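Local coordinates for protein tryptophan halogenase (Shewanella frigidimarina, PDB 2PYX) that probably acts as an FAD-dependent halogenase of tryptophan or a related aromatic substrate, at residues A[371-374]-A[375-379]; A[380-383]-A[384-387]; A[395-398]-A[399-403]; A[420-423]-A[424-428]. All blocks are in the same frame, centred on the assembly; numbering follows the deposited sequence. Where two conformers were deposited one is given.

Interaction 1: residues A[371-374]-A[375-379]; sequences TAST and LAQQL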
loop_
_atom_site.group_PDB
_atom_site.type_symbol
_atom_site.label_atom_id
_atom_site.label_comp_id
_atom_site.label_asym_id
_atom_site.label_seq_id
_atom_site.Cartn_x
_atom_site.Cartn_y
_atom_site.Cartn_z
ATOM N N THR A 371 9.344 6.223 -1.165
ATOM C CA THR A 371 10.473 6.856 -0.529
ATOM C C THR A 371 11.796 6.407 -1.197
ATOM O O THR A 371 12.695 7.212 -1.486
ATOM C CB THR A 371 10.539 6.573 0.984
ATOM O OG1 THR A 371 9.253 6.739 1.603
ATOM C CG2 THR A 371 11.526 7.536 1.623
ATOM N N ALA A 372 11.916 5.104 -1.447
ATOM C CA ALA A 372 13.112 4.544 -2.054
ATOM C C ALA A 372 13.294 5.041 -3.486
ATOM O O ALA A 372 14.400 5.389 -3.894
ATOM C CB ALA A 372 13.069 3.016 -2.007
ATOM N N SER A 373 12.212 5.028 -4.253
ATOM C CA SER A 373 12.307 5.497 -5.635
ATOM C C SER A 373 12.649 7.002 -5.680
ATOM O O SER A 373 13.417 7.439 -6.531
ATOM C CB SER A 373 11.029 5.204 -6.444
ATOM O OG SER A 373 9.891 5.879 -5.932
ATOM N N THR A 374 12.074 7.778 -4.768
ATOM C CA THR A 374 12.358 9.199 -4.697
ATOM C C THR A 374 13.804 9.430 -4.363
ATOM O O THR A 374 14.458 10.259 -4.990
ATOM C CB THR A 374 11.429 9.864 -3.664
ATOM O OG1 THR A 374 10.088 9.714 -4.150
ATOM C CG2 THR A 374 11.731 11.309 -3.520
ATOM N N LEU A 375 14.328 8.708 -3.385
ATOM C CA LEU A 375 15.745 8.865 -3.047
ATOM C C LEU A 375 16.618 8.485 -4.234
ATOM O O LEU A 375 17.585 9.182 -4.547
ATOM C CB LEU A 375 16.079 7.983 -1.847
ATOM C CG LEU A 375 17.555 7.945 -1.486
ATOM C CD1 LEU A 375 18.053 9.355 -1.091
ATOM C CD2 LEU A 375 17.791 6.949 -0.383
ATOM N N ALA A 376 16.294 7.395 -4.915
ATOM C CA ALA A 376 17.073 6.984 -6.062
ATOM C C ALA A 376 17.044 8.040 -7.173
ATOM O O ALA A 376 18.063 8.281 -7.852
ATOM C CB ALA A 376 16.564 5.648 -6.586
ATOM N N GLN A 377 15.895 8.694 -7.366
ATOM C CA GLN A 377 15.769 9.738 -8.385
ATOM C C GLN A 377 16.370 11.082 -7.991
ATOM O O GLN A 377 16.671 11.905 -8.853
ATOM C CB GLN A 377 14.316 9.927 -8.753
ATOM C CG GLN A 377 13.695 8.685 -9.333
ATOM C CD GLN A 377 12.291 8.865 -9.763
ATOM O OE1 GLN A 377 12.027 9.323 -10.875
ATOM N NE2 GLN A 377 11.369 8.440 -8.931
ATOM N N GLN A 378 16.551 11.287 -6.698
ATOM C CA GLN A 378 17.065 12.544 -6.177
ATOM C C GLN A 378 18.294 12.323 -5.293
ATOM O O GLN A 378 18.452 12.965 -4.272
ATOM C CB GLN A 378 15.983 13.248 -5.371
ATOM C CG GLN A 378 14.801 13.611 -6.224
ATOM C CD GLN A 378 13.944 14.710 -5.637
ATOM O OE1 GLN A 378 14.445 15.757 -5.276
ATOM N NE2 GLN A 378 12.666 14.458 -5.515
ATOM N N LEU A 379 19.190 11.435 -5.703
ATOM C CA LEU A 379 20.374 11.171 -4.919
ATOM C C LEU A 379 21.145 12.479 -4.777
ATOM O O LEU A 379 21.484 13.125 -5.760
ATOM C CB LEU A 379 21.225 10.124 -5.634
ATOM C CG LEU A 379 22.588 9.837 -4.998
ATOM C CD1 LEU A 379 22.424 9.015 -3.772
ATOM C CD2 LEU A 379 23.529 9.169 -5.982
#

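Interaction 2: residues A[380-383]-A[384-387]; sequences PPNR and MVMD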
loop_
_atom_site.group_PDB
_atom_site.type_symbol
_atom_site.label_atom_id
_atom_site.label_comp_id
_atom_site.label_asym_id
_atom_site.label_seq_id
_atom_site.Cartn_x
_atom_site.Cartn_y
_atom_site.Cartn_z
ATOM N N PRO A 380 21.380 12.908 -3.544
ATOM C CA PRO A 380 22.066 14.197 -3.437
ATOM C C PRO A 380 23.485 14.160 -3.977
ATOM O O PRO A 380 24.211 13.188 -3.714
ATOM C CB PRO A 380 22.093 14.466 -1.938
ATOM C CG PRO A 380 21.081 13.583 -1.358
ATOM C CD PRO A 380 21.043 12.372 -2.221
ATOM N N PRO A 381 23.886 15.200 -4.734
ATOM C CA PRO A 381 25.270 15.228 -5.192
ATOM C C PRO A 381 26.291 15.191 -4.090
ATOM O O PRO A 381 27.330 14.541 -4.220
ATOM C CB PRO A 381 25.342 16.548 -5.965
ATOM C CG PRO A 381 23.937 16.743 -6.502
ATOM C CD PRO A 381 23.061 16.260 -5.359
ATOM N N ASN A 382 26.015 15.893 -3.007
ATOM C CA ASN A 382 26.961 16.029 -1.892
ATOM C C ASN A 382 26.222 16.531 -0.643
ATOM O O ASN A 382 24.997 16.764 -0.668
ATOM C CB ASN A 382 28.111 16.976 -2.281
ATOM C CG ASN A 382 27.621 18.378 -2.671
ATOM O OD1 ASN A 382 26.753 18.941 -2.001
ATOM N ND2 ASN A 382 28.155 18.924 -3.771
ATOM N N ARG A 383 26.944 16.674 0.456
ATOM C CA ARG A 383 26.321 17.083 1.688
ATOM C C ARG A 383 25.940 18.555 1.698
ATOM O O ARG A 383 24.926 18.919 2.315
ATOM C CB ARG A 383 27.187 16.758 2.919
ATOM C CG ARG A 383 26.570 17.091 4.258
ATOM C CD ARG A 383 25.366 16.241 4.484
ATOM N NE ARG A 383 24.684 16.506 5.734
ATOM C CZ ARG A 383 23.727 17.400 5.901
ATOM N NH1 ARG A 383 23.323 18.187 4.922
ATOM N NH2 ARG A 383 23.150 17.463 7.092
HETATM N N MSE A 384 26.723 19.397 1.039
HETATM C CA MSE A 384 26.458 20.818 0.973
HETATM C C MSE A 384 25.043 21.143 0.498
HETATM O O MSE A 384 24.429 22.076 1.023
HETATM C CB MSE A 384 27.486 21.519 0.058
HETATM C CG MSE A 384 27.183 22.980 -0.220
HETATM SE SE MSE A 384 28.409 23.736 -1.495
HETATM C CE MSE A 384 29.818 24.067 -0.227
ATOM N N VAL A 385 24.569 20.407 -0.506
ATOM C CA VAL A 385 23.246 20.686 -1.113
ATOM C C VAL A 385 22.133 19.743 -0.664
ATOM O O VAL A 385 20.975 19.917 -1.085
ATOM C CB VAL A 385 23.305 20.763 -2.658
ATOM C CG1 VAL A 385 24.397 21.764 -3.098
ATOM C CG2 VAL A 385 23.521 19.388 -3.271
HETATM N N MSE A 386 22.472 18.786 0.202
HETATM C CA MSE A 386 21.531 17.741 0.611
HETATM C C MSE A 386 20.276 18.315 1.219
HETATM O O MSE A 386 19.181 17.791 0.970
HETATM C CB MSE A 386 22.170 16.787 1.609
HETATM C CG MSE A 386 21.240 15.711 2.106
HETATM SE SE MSE A 386 22.155 14.444 3.258
HETATM C CE MSE A 386 23.479 13.646 2.049
ATOM N N ASP A 387 20.388 19.375 2.020
ATOM C CA ASP A 387 19.214 19.886 2.738
ATOM C C ASP A 387 18.155 20.477 1.801
ATOM O O ASP A 387 16.965 20.494 2.140
ATOM C CB ASP A 387 19.599 20.927 3.768
ATOM C CG ASP A 387 20.374 20.365 4.971
ATOM O OD1 ASP A 387 20.689 19.155 5.068
ATOM O OD2 ASP A 387 20.691 21.216 5.855
HETATM O O HOH W 1 22.764 20.717 3.010
HETATM O O HOH W 2 21.727 19.899 8.004
#

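Interaction 3: residues A[395-398]-A[399-403]; sequences ERYQ and QHWQQ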
loop_
_atom_site.group_PDB
_atom_site.type_symbol
_atom_site.label_atom_id
_atom_site.label_comp_id
_atom_site.label_asym_id
_atom_site.label_seq_id
_atom_site.Cartn_x
_atom_site.Cartn_y
_atom_site.Cartn_z
ATOM N N GLU A 395 8.597 17.716 2.316
ATOM C CA GLU A 395 7.341 18.382 2.032
ATOM C C GLU A 395 6.412 17.396 1.323
ATOM O O GLU A 395 5.214 17.285 1.655
ATOM C CB GLU A 395 7.593 19.604 1.173
ATOM C CG GLU A 395 6.342 20.259 0.686
ATOM C CD GLU A 395 6.643 21.548 0.006
ATOM O OE1 GLU A 395 7.184 21.494 -1.107
ATOM O OE2 GLU A 395 6.361 22.608 0.594
ATOM N N ARG A 396 6.937 16.654 0.347
ATOM C CA ARG A 396 6.101 15.692 -0.393
ATOM C C ARG A 396 5.652 14.567 0.525
ATOM O O ARG A 396 4.483 14.141 0.466
ATOM C CB ARG A 396 6.824 15.096 -1.623
ATOM C CG ARG A 396 5.983 14.181 -2.478
ATOM C CD ARG A 396 4.775 14.828 -3.146
ATOM N NE ARG A 396 5.153 15.928 -4.048
ATOM C CZ ARG A 396 5.757 15.790 -5.225
ATOM N NH1 ARG A 396 6.085 14.626 -5.705
ATOM N NH2 ARG A 396 6.043 16.867 -5.940
ATOM N N TYR A 397 6.555 14.099 1.375
ATOM C CA TYR A 397 6.228 13.077 2.391
ATOM C C TYR A 397 5.084 13.518 3.288
ATOM O O TYR A 397 4.121 12.743 3.538
ATOM C CB TYR A 397 7.480 12.791 3.187
ATOM C CG TYR A 397 7.313 12.156 4.522
ATOM C CD1 TYR A 397 7.321 10.775 4.659
ATOM C CD2 TYR A 397 7.199 12.917 5.666
ATOM C CE1 TYR A 397 7.197 10.162 5.933
ATOM C CE2 TYR A 397 7.081 12.330 6.919
ATOM C CZ TYR A 397 7.041 10.946 7.046
ATOM O OH TYR A 397 6.954 10.320 8.293
ATOM N N GLN A 398 5.148 14.779 3.722
ATOM C CA GLN A 398 4.088 15.358 4.567
ATOM C C GLN A 398 2.752 15.436 3.799
ATOM O O GLN A 398 1.655 15.143 4.348
ATOM C CB GLN A 398 4.549 16.717 5.067
ATOM C CG GLN A 398 5.645 16.581 6.098
ATOM C CD GLN A 398 6.524 17.811 6.249
ATOM O OE1 GLN A 398 6.289 18.847 5.590
ATOM N NE2 GLN A 398 7.556 17.695 7.113
ATOM N N GLN A 399 2.804 15.818 2.525
ATOM C CA GLN A 399 1.609 15.820 1.659
ATOM C C GLN A 399 1.029 14.388 1.584
ATOM O O GLN A 399 -0.171 14.166 1.708
ATOM C CB GLN A 399 1.935 16.285 0.238
ATOM C CG GLN A 399 2.346 17.753 0.090
ATOM C CD GLN A 399 1.203 18.763 0.201
ATOM O OE1 GLN A 399 0.041 18.418 0.438
ATOM N NE2 GLN A 399 1.548 20.037 -0.001
ATOM N N HIS A 400 1.886 13.414 1.337
ATOM C CA HIS A 400 1.441 11.999 1.255
ATOM C C HIS A 400 0.754 11.542 2.509
ATOM O O HIS A 400 -0.325 10.936 2.437
ATOM C CB HIS A 400 2.587 11.071 0.949
ATOM C CG HIS A 400 3.086 11.174 -0.461
ATOM N ND1 HIS A 400 2.283 11.528 -1.526
ATOM C CD2 HIS A 400 4.306 10.883 -0.980
ATOM C CE1 HIS A 400 3.004 11.470 -2.642
ATOM N NE2 HIS A 400 4.236 11.093 -2.336
ATOM N N TRP A 401 1.357 11.832 3.651
ATOM C CA TRP A 401 0.764 11.378 4.941
ATOM C C TRP A 401 -0.550 12.082 5.220
ATOM O O TRP A 401 -1.506 11.468 5.694
ATOM C CB TRP A 401 1.776 11.454 6.088
ATOM C CG TRP A 401 2.567 10.197 6.184
ATOM C CD1 TRP A 401 3.866 9.971 5.765
ATOM C CD2 TRP A 401 2.100 8.966 6.705
ATOM N NE1 TRP A 401 4.219 8.678 6.042
ATOM C CE2 TRP A 401 3.153 8.047 6.651
ATOM C CE3 TRP A 401 0.884 8.569 7.289
ATOM C CZ2 TRP A 401 3.001 6.736 7.090
ATOM C CZ3 TRP A 401 0.761 7.261 7.737
ATOM C CH2 TRP A 401 1.811 6.376 7.626
ATOM N N GLN A 402 -0.648 13.360 4.915
ATOM C CA GLN A 402 -1.946 14.044 5.086
ATOM C C GLN A 402 -2.989 13.373 4.199
ATOM O O GLN A 402 -4.119 13.166 4.637
ATOM C CB GLN A 402 -1.843 15.548 4.806
ATOM C CG GLN A 402 -3.200 16.276 4.809
ATOM C CD GLN A 402 -3.100 17.797 4.537
ATOM O OE1 GLN A 402 -3.226 18.618 5.445
ATOM N NE2 GLN A 402 -2.889 18.163 3.275
ATOM N N GLN A 403 -2.635 13.058 2.956
ATOM C CA GLN A 403 -3.554 12.426 2.033
ATOM C C GLN A 403 -3.944 11.049 2.509
ATOM O O GLN A 403 -5.126 10.671 2.391
ATOM C CB GLN A 403 -2.965 12.323 0.643
ATOM C CG GLN A 403 -4.036 12.000 -0.361
ATOM C CD GLN A 403 -3.547 11.634 -1.728
ATOM O OE1 GLN A 403 -2.664 10.794 -1.901
ATOM N NE2 GLN A 403 -4.225 12.215 -2.750
HETATM O O HOH W 3 5.182 11.884 -5.096
#

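Interaction 4: residues A[420-423]-A[424-428]; sequences DRYW and RDHRE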
loop_
_atom_site.group_PDB
_atom_site.type_symbol
_atom_site.label_atom_id
_atom_site.label_comp_id
_atom_site.label_asym_id
_atom_site.label_seq_id
_atom_site.Cartn_x
_atom_site.Cartn_y
_atom_site.Cartn_z
ATOM N N ASP A 420 -23.341 1.175 16.677
ATOM C CA ASP A 420 -22.152 1.111 17.497
ATOM C C ASP A 420 -21.513 2.477 17.724
ATOM O O ASP A 420 -21.324 3.283 16.787
ATOM C CB ASP A 420 -21.116 0.211 16.853
ATOM C CG ASP A 420 -21.618 -1.190 16.646
ATOM O OD1 ASP A 420 -21.812 -1.874 17.693
ATOM O OD2 ASP A 420 -21.792 -1.579 15.465
ATOM N N ARG A 421 -21.108 2.708 18.971
ATOM C CA ARG A 421 -20.442 3.972 19.330
ATOM C C ARG A 421 -19.236 4.256 18.433
ATOM O O ARG A 421 -18.986 5.410 18.098
ATOM C CB ARG A 421 -20.015 3.936 20.809
ATOM C CG ARG A 421 -19.371 5.248 21.269
ATOM C CD ARG A 421 -19.031 5.277 22.738
ATOM N NE ARG A 421 -18.021 4.284 23.148
ATOM C CZ ARG A 421 -16.716 4.467 23.220
ATOM N NH1 ARG A 421 -16.182 5.587 22.771
ATOM N NH2 ARG A 421 -15.933 3.534 23.711
ATOM N N TYR A 422 -18.477 3.217 18.146
ATOM C CA TYR A 422 -17.273 3.337 17.293
ATOM C C TYR A 422 -17.586 4.089 15.997
ATOM O O TYR A 422 -16.881 5.044 15.612
ATOM C CB TYR A 422 -16.724 1.958 16.963
ATOM C CG TYR A 422 -15.546 1.927 16.019
ATOM C CD1 TYR A 422 -14.249 2.059 16.489
ATOM C CD2 TYR A 422 -15.735 1.682 14.668
ATOM C CE1 TYR A 422 -13.156 1.939 15.657
ATOM C CE2 TYR A 422 -14.680 1.593 13.816
ATOM C CZ TYR A 422 -13.381 1.722 14.304
ATOM O OH TYR A 422 -12.287 1.625 13.492
ATOM N N TRP A 423 -18.670 3.697 15.335
ATOM C CA TRP A 423 -19.005 4.281 14.040
ATOM C C TRP A 423 -19.546 5.692 14.216
ATOM O O TRP A 423 -19.260 6.601 13.430
ATOM C CB TRP A 423 -19.934 3.338 13.235
ATOM C CG TRP A 423 -19.197 2.123 12.846
ATOM C CD1 TRP A 423 -19.126 0.929 13.504
ATOM C CD2 TRP A 423 -18.316 1.974 11.702
ATOM N NE1 TRP A 423 -18.299 0.059 12.852
ATOM C CE2 TRP A 423 -17.775 0.684 11.744
ATOM C CE3 TRP A 423 -17.960 2.818 10.631
ATOM C CZ2 TRP A 423 -16.870 0.220 10.789
ATOM C CZ3 TRP A 423 -17.088 2.329 9.672
ATOM C CH2 TRP A 423 -16.572 1.043 9.742
ATOM N N ARG A 424 -20.364 5.920 15.267
ATOM C CA ARG A 424 -20.857 7.235 15.536
ATOM C C ARG A 424 -19.715 8.181 15.859
ATOM O O ARG A 424 -19.708 9.320 15.420
ATOM C CB ARG A 424 -21.906 7.225 16.683
ATOM C CG ARG A 424 -23.122 6.313 16.393
ATOM C CD ARG A 424 -24.247 6.392 17.473
ATOM N NE ARG A 424 -23.797 5.974 18.818
ATOM C CZ ARG A 424 -23.974 4.767 19.351
ATOM N NH1 ARG A 424 -24.592 3.786 18.706
ATOM N NH2 ARG A 424 -23.535 4.541 20.574
ATOM N N ASP A 425 -18.768 7.729 16.673
ATOM C CA ASP A 425 -17.596 8.550 17.067
ATOM C C ASP A 425 -16.770 8.968 15.839
ATOM O O ASP A 425 -16.299 10.096 15.792
ATOM C CB ASP A 425 -16.678 7.743 17.979
ATOM C CG ASP A 425 -17.140 7.676 19.402
ATOM O OD1 ASP A 425 -17.946 8.559 19.833
ATOM O OD2 ASP A 425 -16.589 6.799 20.119
ATOM N N HIS A 426 -16.708 8.095 14.830
ATOM C CA HIS A 426 -15.916 8.399 13.607
ATOM C C HIS A 426 -16.465 9.590 12.829
ATOM O O HIS A 426 -15.722 10.146 12.006
ATOM C CB HIS A 426 -15.860 7.176 12.701
ATOM C CG HIS A 426 -14.594 6.373 12.825
ATOM N ND1 HIS A 426 -13.360 6.904 12.546
ATOM C CD2 HIS A 426 -14.370 5.086 13.197
ATOM C CE1 HIS A 426 -12.431 5.974 12.737
ATOM N NE2 HIS A 426 -13.022 4.852 13.126
ATOM N N ARG A 427 -17.741 9.964 13.046
ATOM C CA ARG A 427 -18.345 11.108 12.376
ATOM C C ARG A 427 -18.288 12.396 13.148
ATOM O O ARG A 427 -18.787 13.424 12.685
ATOM C CB ARG A 427 -19.779 10.788 11.967
ATOM C CG ARG A 427 -19.869 9.575 11.059
ATOM C CD ARG A 427 -21.189 9.383 10.371
ATOM N NE ARG A 427 -22.290 9.044 11.272
ATOM C CZ ARG A 427 -22.640 7.803 11.606
ATOM N NH1 ARG A 427 -21.971 6.761 11.203
ATOM N NH2 ARG A 427 -23.685 7.611 12.410
ATOM N N GLU A 428 -17.694 12.363 14.335
ATOM C CA GLU A 428 -17.604 13.550 15.149
ATOM C C GLU A 428 -16.439 14.427 14.709
ATOM O O GLU A 428 -15.341 13.937 14.428
ATOM C CB GLU A 428 -17.474 13.156 16.610
ATOM C CG GLU A 428 -18.620 12.265 17.104
ATOM C CD GLU A 428 -19.616 12.908 18.003
ATOM O OE1 GLU A 428 -19.586 14.142 18.152
ATOM O OE2 GLU A 428 -20.471 12.157 18.534
HETATM O O HOH W 4 -19.212 6.210 10.697
#

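Interaction 1: residues A[371-374]-A[375-379]
Successive i to i+4 bonds carry the last turns of helix 363-377, Leu375 N donating to Thr371 O and Ala376 N to Ala372 O, each 2.9 Å long and close to straight, until the bond from Gln378 N to Thr374 O becomes weak, its N-H...O angle only 127°. That loss of linearity coincides with Gln378 being the first residue to leave helical phi/psi. Ser373 O, on the more exposed side, receives two donors from one residue: Gln377 N at 2.9 Å and, weakly, Gln377 NE2 at 3.3 Å. The side-chain amide comes back over this carbonyl because Gln377 CG stands beside its own backbone N (chi1 -61°), which also brings Gln377 CG to 3.1 Å from Ser373 O. Thr374 and Gln378 run side by side in the same direction. The methyl CG2 of Thr374, anti to the backbone N, faces Gln378 NE2 at 3.8 Å, while Thr374 OG1 turns back to bond Trp370 O and Gln378 OE1 accepts from Arg392 of the next helix. Thus the hydroxyl serves the preceding turn and the methyl the following one. Leu375 reaches Leu224, Ile226 and Ile348 on two sheet strands, whereas Ala372 and Ala376 lie against Thr22, Leu25 and Leu26 of helix 16-31, whose start carries predicted FAD-binding residues; Ala372 is about 8 Å, side chain to side chain, from one of them, Ala18. Packing of this helix on helix 16-31 and on strands 224-227 and 347-349 of the parallel-rich sheet is consistent with the Rossmann-type nucleotide-binding fold expected of this family.

Interaction 2: residues A[380-383]-A[384-387]
The Arg383 guanidinium has the selenium of Met386 over one face and the Asp387 carboxylate at its edge, in a contact formed at the N-terminus of helix 383-413 with Asn382 as N-cap. Arg383 NH1 bonds Asp387 OD1 at 2.8 Å in an i to i+4 salt bridge. The fit is skewed: the two planes stand 55° apart, and OD1 is approached from above the carboxylate plane. A bend at chi2 (65°) turns the arginine forward along the first turn, toward Met386 and Asp387, and lays its CD 3.9 Å from Met386 SE. Water 2 spans the same pair, accepting from Arg383 NH2 and donating to Asp387 OD2, while Arg383 NE forms a second salt bridge, with Asp208. Two acids thus flank the guanidinium and probably share its charge.

Capping is direct. Asn382 OD1 accepts from Val385 N at 3.0 Å, the donor lying nearly along the C=O axis. Pro380 CG meets Met386 CG at 4.1 Å, and Trp343 touches both residues; Pro381 CD packs on Val385 CG2. In the first turn, Arg383 O accepts from Met386 N and from water 1, which in turn accepts from Asp387 N at 2.9 Å.

Interaction 3: residues A[395-398]-A[399-403]
Tyr397 and Trp401, one helical turn apart, meet as an offset edge-to-face pair: the pyrrole edge of the indole is directed at the phenol face, with planes at 65° and the tyrosine and five-membered-ring centroids 4.7 Å apart. The touching atoms are Trp401 CD1 and NE1, both 3.3 Å from Tyr397 CE1, so the indole edge lies over the rim of the phenol instead of its middle. Tyr397 CG is anti to the backbone N (chi1 160°), which stands the ring out from the helix, and the Trp401 indole leans back to it.

A second i to i+4 pair, Arg396 and His400, is oriented differently. Two bends in the arginine chain, at chi2 and chi3, fold its aliphatic part across the imidazole. Arg396 CG approaches His400 NE2 at 3.6 Å, and CD makes an off-centre CH-pi contact 4.2 Å from the ring centroid. The guanidinium, its plane inclined by 69° to the imidazole, is connected to it through water 3, which accepts from Arg396 NH1 and lies in the ring plane at the His400 edge, 3.0 Å from NE2. Arg396 O both accepts from His400 N at 2.8 Å and sits over a face of the same ring.

The polar end of Tyr397 is held by the carbonyl of Arg339, and Gln398 NE2 donates to Ala340 O just after strand 337-339; Tyr338 of that strand stacks on Trp401. From helix 363-377, Trp370 presents an edge-to-face partner to His400 and Leu367 touches Trp401, which places this middle portion of helix 383-413 between the strand and the preceding helix.

Interaction 4: residues A[420-423]-A[424-428]
Tyr422 CG lies anti to its backbone nitrogen, while His426 has an unusual chi1 of -99°; together these torsions set the two side chains alongside each other, pointing the same way. The imidazole edge then meets the phenol face, with planes at 83° and centroids 4.7 Å apart. Contact is made by His426 CD2, 3.6 Å from Tyr422 CE2, and by NE2 near CZ. Tyr422 OH is bonded to Asn253, and His426 ND1 to Lys409 NZ; Phe252 and Tyr412 stack with the imidazole, so its orientation is fixed by several partners.

Arg421 starts from the same kind of chi1, stays extended through chi2 and bends at chi3. Its NH1 thereby reaches Asp425 OD2 at 2.9 Å, an i to i+4 salt bridge in which the guanidinium and carboxylate planes are 67° apart. His303 NE2 also bonds OD2, giving that oxygen two polar partners.

These pairs lie on the short helix 421-425. Asp420 occupies its N-cap position without making a side-chain capping bond, and a type I beta turn runs from Asp425 to Glu428. The backbone tightens at Asp425 N to Arg421 O, 2.7 Å, then slackens where His426 N donates to Tyr422 O at 3.2 Å and weakly to Trp423 O. Arg424 folds its guanidinium back over the helix start, one face against the peptide joining Asp420 to Arg421, while its NH1 bonds Gln418 O. At the other end, Trp423 O receives a bond from water 4 at 2.8 Å, and the same water accepts from Arg427 NH1, which also bonds Arg417 O.

Interactions 1, 2 and 3 follow the chain through two successive helices. Interaction 1 ends helix 363-377 in a mostly buried setting, interaction 2 starts helix 383-413 nearer the surface, and interaction 3 lies farther along that helix, its centre about 16 Å from that of interaction 1. Interaction 4, on the separate helix 421-425, is centred about 39 Å from interaction 1, on the opposite side of the chain's centre. Chemistry follows location: backbone bonds and glutamine and threonine side chains carry interaction 1, while its alanines and leucine face the neighbouring helix and sheet; interactions 2 and 4 each have an arginine-aspartate salt bridge. Interactions 3 and 4 both include edge-to-face aromatic pairs involving buried rings.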